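Local coordinates for protein chorismate synthase (Campylobacter jejuni, PDB 1SQ1) that probably catalyses, with reduced FMN as cofactor, the elimination of phosphate from 5-enolpyruvylshikimate-3-phosphate to give chorismate, the branch-point precursor of the aromatic amino acids, at residues Glu36-Asn41 against Ala138-Arg143; Ala30-Asp35 against Leu142-Ile147. One frame throughout, in Å; residues are numbered along the deposited sequence.

Both contacts tie the chain around residues 30-41 to the C-terminal end of helix 128-143, and their centres lie about 8 Å apart. Interaction 1 is helix against helix: apolar side chains meet, two of the four touching residues are buried, and 174 Å² is covered. Interaction 2 is smaller, at 86 Å², and lies where the helix ends, with an exposed lysine and a partly exposed glutamate among its three touching residues. Met140 of interaction 1 also packs on the loop of interaction 2, Met140 SE lying 3.4 Å from Phe34 CD2. The chemistry therefore changes from hydrocarbon packing along the helix to a loose, partly polar approach at its terminus.

Interaction 1 (Glu36-Asn41 against Ala138-Arg143); sequences EEFLQN and AAMLLR
Phe38 and Leu39 pack against Ala139 and Met140 in an apolar helix-helix contact between the first turn of helix 36-45 and the C-terminal end of helix 128-143. The short axes approach to 10.6 Å and run at 129° to one another, closer to antiparallel than to parallel. This spacing is wide, and side chains bridge it: the nearest CA atoms, those of Phe38 and Met140, are 8.6 Å apart. With CG anti to the backbone N (chi1 170°), Phe38 extends its ring across the gap, and CE1 comes within 3.7 Å of Ala139 CB, which approaches the ring obliquely. Met140, a selenomethionine, arrives from beside it. Its CE sits near the ring plane at the edge, 4.5 Å from Phe38 CD1, and also meets Leu39 CB at 3.9 Å; the bend at chi3 (-139°) turns the methyl toward both residues. In the beta-alpha-beta sandwich of chorismate synthase, helix 128-143 runs beside helix 325-346, and Ala139 also touches Arg337 of that second helix. Leu39 extends the join by packing on Ala133 and Ala136, further back along helix 128-143, and on Ala62 of strand 62-64. No hydrogen bond crosses between the two segments. The side chain of Leu39 lies about 10 Å from that of Arg46, a predicted NADP(+)-binding residue just past the end of helix 36-45.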
# COMPACT_ATOMS: atom_id res chain seq x y z
N GLU A 36 13.66 -22.57 -14.91
CA GLU A 36 12.48 -22.51 -15.76
C GLU A 36 11.83 -23.87 -15.98
O GLU A 36 10.77 -23.97 -16.57
CB GLU A 36 12.80 -21.88 -17.11
CG GLU A 36 11.56 -21.34 -17.82
CD GLU A 36 11.89 -20.45 -19.01
OE1 GLU A 36 12.76 -19.56 -18.88
OE2 GLU A 36 11.26 -20.63 -20.08
N GLU A 37 12.49 -24.92 -15.49
CA GLU A 37 11.96 -26.26 -15.63
C GLU A 37 10.98 -26.48 -14.49
O GLU A 37 9.82 -26.84 -14.71
CB GLU A 37 13.09 -27.29 -15.56
CG GLU A 37 12.64 -28.71 -15.88
CD GLU A 37 13.79 -29.69 -16.01
OE1 GLU A 37 14.53 -29.88 -15.02
OE2 GLU A 37 13.95 -30.28 -17.11
N PHE A 38 11.46 -26.25 -13.27
CA PHE A 38 10.64 -26.39 -12.07
C PHE A 38 9.36 -25.58 -12.24
O PHE A 38 8.32 -25.92 -11.68
CB PHE A 38 11.41 -25.87 -10.86
CG PHE A 38 10.59 -25.75 -9.62
CD1 PHE A 38 9.95 -24.55 -9.32
CD2 PHE A 38 10.44 -26.83 -8.76
CE1 PHE A 38 9.18 -24.44 -8.17
CE2 PHE A 38 9.67 -26.73 -7.61
CZ PHE A 38 9.04 -25.54 -7.31
N LEU A 39 9.46 -24.50 -13.01
CA LEU A 39 8.30 -23.65 -13.28
C LEU A 39 7.36 -24.41 -14.19
O LEU A 39 6.20 -24.64 -13.87
CB LEU A 39 8.73 -22.36 -13.96
CG LEU A 39 7.61 -21.61 -14.69
CD1 LEU A 39 6.66 -20.98 -13.69
CD2 LEU A 39 8.22 -20.56 -15.59
N GLN A 40 7.88 -24.80 -15.35
CA GLN A 40 7.08 -25.51 -16.33
C GLN A 40 6.47 -26.78 -15.76
O GLN A 40 5.35 -27.15 -16.12
CB GLN A 40 7.92 -25.84 -17.56
CG GLN A 40 7.10 -26.36 -18.71
CD GLN A 40 6.04 -25.36 -19.16
OE1 GLN A 40 6.36 -24.25 -19.60
NE2 GLN A 40 4.77 -25.75 -19.05
N ASN A 41 7.18 -27.46 -14.87
CA ASN A 41 6.65 -28.68 -14.27
C ASN A 41 5.50 -28.42 -13.33
O ASN A 41 4.50 -29.13 -13.35
CB ASN A 41 7.74 -29.45 -13.51
CG ASN A 41 8.72 -30.12 -14.43
OD1 ASN A 41 8.34 -30.68 -15.46
ND2 ASN A 41 10.00 -30.08 -14.07
N ALA A 138 8.45 -17.84 -6.90
CA ALA A 138 8.78 -17.53 -5.52
C ALA A 138 9.47 -18.70 -4.83
O ALA A 138 10.27 -18.49 -3.93
CB ALA A 138 7.54 -17.12 -4.75
N ALA A 139 9.17 -19.92 -5.25
CA ALA A 139 9.80 -21.09 -4.63
C ALA A 139 11.30 -21.07 -4.93
O ALA A 139 12.10 -21.57 -4.14
CB ALA A 139 9.18 -22.38 -5.13
N MSE A 140 11.67 -20.49 -6.06
CA MSE A 140 13.07 -20.40 -6.42
C MSE A 140 13.83 -19.62 -5.35
O MSE A 140 14.93 -20.00 -4.98
CB MSE A 140 13.22 -19.75 -7.80
CG MSE A 140 12.78 -20.67 -8.94
SE MSE A 140 12.54 -19.76 -10.63
CE MSE A 140 10.91 -20.63 -11.23
N LEU A 141 13.25 -18.55 -4.84
CA LEU A 141 13.91 -17.78 -3.78
C LEU A 141 13.87 -18.55 -2.47
O LEU A 141 14.76 -18.41 -1.64
CB LEU A 141 13.24 -16.40 -3.61
CG LEU A 141 13.72 -15.39 -2.56
CD1 LEU A 141 13.01 -15.61 -1.25
CD2 LEU A 141 15.22 -15.50 -2.38
N LEU A 142 12.84 -19.36 -2.28
CA LEU A 142 12.68 -20.16 -1.07
C LEU A 142 13.68 -21.31 -0.99
O LEU A 142 14.12 -21.69 0.10
CB LEU A 142 11.26 -20.72 -0.98
CG LEU A 142 10.16 -19.74 -0.57
CD1 LEU A 142 8.83 -20.48 -0.50
CD2 LEU A 142 10.50 -19.14 0.79
N ARG A 143 14.03 -21.87 -2.14
CA ARG A 143 14.99 -22.96 -2.20
C ARG A 143 16.33 -22.46 -1.68
O ARG A 143 17.04 -23.19 -0.98
CB ARG A 143 15.14 -23.48 -3.64
CG ARG A 143 16.02 -24.73 -3.75
CD ARG A 143 16.21 -25.22 -5.19
NE ARG A 143 17.07 -26.41 -5.26
CZ ARG A 143 16.66 -27.66 -5.04
NH1 ARG A 143 17.53 -28.67 -5.12
NH2 ARG A 143 15.39 -27.92 -4.76

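Interaction 2 (Ala30-Asp35 against Leu142-Ile147); sequences AGVKFD and LREFDI
Glu144 carries this contact through its carboxylate, yet makes no hydrogen bond or salt bridge to Lys33, the basic residue it approaches. Glu144 OE1 stands 3.9 Å from Lys33 N and 4.2 Å from Lys33 CB. A Schellman motif ends helix 128-143 just here: Ile147 N bonds to Leu142 O at 3.0 Å and Asp146 N to Arg143 O at 2.7 Å, with Asp146 as the C-prime residue at positive phi (52°). Glu144 lies inside this turn; its CG is anti to the carbonyl carbon, and a bend at chi2 (-70°) carries the carboxylate toward the loop. To one side of the lysine N, Glu144 OE1 is 4.3 Å from Val32 CG1, a methyl group. Another chain closes on the same residues: Leu352 of the second subunit packs on both Val32 and Glu144. Phe145, the next residue of the turn, meets Tyr359 of that subunit edge-to-face, so the helix terminus takes part in the interface between subunits. On the loop side, Gly31 and Val32 are joined to Thr73 by backbone hydrogen bonds, and Asp35 N-caps helix 36-45, its OD2 accepting from Glu37 N and Phe38 N. Bent at chi2 (-85°), the lysine side chain runs along its own loop, leaving Lys33 NZ 8.5 Å from Glu144 OE1 but Lys33 NZ 3.6 Å from Asp35 OD2, a long salt bridge to the capping oxygen.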
# COMPACT_ATOMS: atom_id res chain seq x y z
N ALA A 30 17.80 -9.86 -7.09
CA ALA A 30 18.60 -10.25 -8.25
C ALA A 30 19.54 -11.39 -7.86
O ALA A 30 19.80 -11.65 -6.68
CB ALA A 30 19.38 -9.07 -8.77
N GLY A 31 20.02 -12.09 -8.88
CA GLY A 31 20.93 -13.19 -8.63
C GLY A 31 20.26 -14.40 -8.00
O GLY A 31 20.59 -14.78 -6.88
N VAL A 32 19.31 -14.98 -8.72
CA VAL A 32 18.62 -16.18 -8.25
C VAL A 32 18.55 -17.16 -9.41
O VAL A 32 18.08 -16.82 -10.51
CB VAL A 32 17.18 -15.89 -7.70
CG1 VAL A 32 16.48 -17.21 -7.40
CG2 VAL A 32 17.26 -15.08 -6.40
N LYS A 33 19.04 -18.36 -9.17
CA LYS A 33 19.07 -19.40 -10.18
C LYS A 33 17.63 -19.63 -10.64
O LYS A 33 16.80 -20.14 -9.90
CB LYS A 33 19.68 -20.68 -9.59
CG LYS A 33 20.04 -21.75 -10.61
CD LYS A 33 18.83 -22.63 -10.94
CE LYS A 33 18.93 -23.28 -12.33
NZ LYS A 33 17.78 -24.25 -12.58
N PHE A 34 17.32 -19.22 -11.86
CA PHE A 34 15.98 -19.38 -12.38
C PHE A 34 15.78 -20.73 -13.06
O PHE A 34 16.20 -20.93 -14.21
CB PHE A 34 15.64 -18.23 -13.33
CG PHE A 34 14.19 -18.14 -13.69
CD1 PHE A 34 13.69 -18.80 -14.81
CD2 PHE A 34 13.31 -17.40 -12.90
CE1 PHE A 34 12.34 -18.72 -15.14
CE2 PHE A 34 11.96 -17.32 -13.22
CZ PHE A 34 11.47 -17.98 -14.35
N ASP A 35 15.15 -21.66 -12.35
CA ASP A 35 14.89 -22.99 -12.86
C ASP A 35 13.59 -22.99 -13.65
O ASP A 35 12.54 -23.38 -13.12
CB ASP A 35 14.79 -23.99 -11.70
CG ASP A 35 14.54 -25.41 -12.17
OD1 ASP A 35 14.37 -26.29 -11.30
OD2 ASP A 35 14.52 -25.64 -13.39
N LEU A 142 12.84 -19.36 -2.28
CA LEU A 142 12.68 -20.16 -1.07
C LEU A 142 13.68 -21.31 -0.99
O LEU A 142 14.12 -21.69 0.10
CB LEU A 142 11.26 -20.72 -0.98
CG LEU A 142 10.16 -19.74 -0.57
CD1 LEU A 142 8.83 -20.48 -0.50
CD2 LEU A 142 10.50 -19.14 0.79
N ARG A 143 14.03 -21.87 -2.14
CA ARG A 143 14.99 -22.96 -2.20
C ARG A 143 16.33 -22.46 -1.68
O ARG A 143 17.04 -23.19 -0.98
CB ARG A 143 15.14 -23.48 -3.64
CG ARG A 143 16.02 -24.73 -3.75
CD ARG A 143 16.21 -25.22 -5.19
NE ARG A 143 17.07 -26.41 -5.26
CZ ARG A 143 16.66 -27.66 -5.04
NH1 ARG A 143 17.53 -28.67 -5.12
NH2 ARG A 143 15.39 -27.92 -4.76
N GLU A 144 16.68 -21.22 -2.00
CA GLU A 144 17.95 -20.66 -1.56
C GLU A 144 18.09 -20.67 -0.04
O GLU A 144 19.19 -20.52 0.47
CB GLU A 144 18.13 -19.23 -2.07
CG GLU A 144 18.10 -19.11 -3.59
CD GLU A 144 19.32 -19.71 -4.27
OE1 GLU A 144 19.33 -19.78 -5.53
OE2 GLU A 144 20.28 -20.09 -3.57
N PHE A 145 16.98 -20.86 0.67
CA PHE A 145 17.00 -20.89 2.14
C PHE A 145 16.52 -22.25 2.62
O PHE A 145 16.25 -22.45 3.82
CB PHE A 145 16.11 -19.80 2.72
CG PHE A 145 16.66 -18.41 2.56
CD1 PHE A 145 17.13 -17.70 3.66
CD2 PHE A 145 16.71 -17.81 1.30
CE1 PHE A 145 17.66 -16.43 3.51
CE2 PHE A 145 17.23 -16.54 1.14
CZ PHE A 145 17.70 -15.84 2.24
N ASP A 146 16.42 -23.17 1.68
CA ASP A 146 15.96 -24.53 1.94
C ASP A 146 14.64 -24.61 2.66
O ASP A 146 14.49 -25.34 3.65
CB ASP A 146 17.01 -25.35 2.68
CG ASP A 146 18.00 -25.99 1.73
OD1 ASP A 146 17.52 -26.64 0.76
OD2 ASP A 146 19.23 -25.87 1.95
N ILE A 147 13.69 -23.83 2.15
CA ILE A 147 12.34 -23.79 2.69
C ILE A 147 11.53 -24.57 1.65
O ILE A 147 11.51 -24.23 0.46
CB ILE A 147 11.84 -22.34 2.83
CG1 ILE A 147 12.68 -21.61 3.87
CG2 ILE A 147 10.38 -22.33 3.26
CD1 ILE A 147 12.31 -20.16 4.10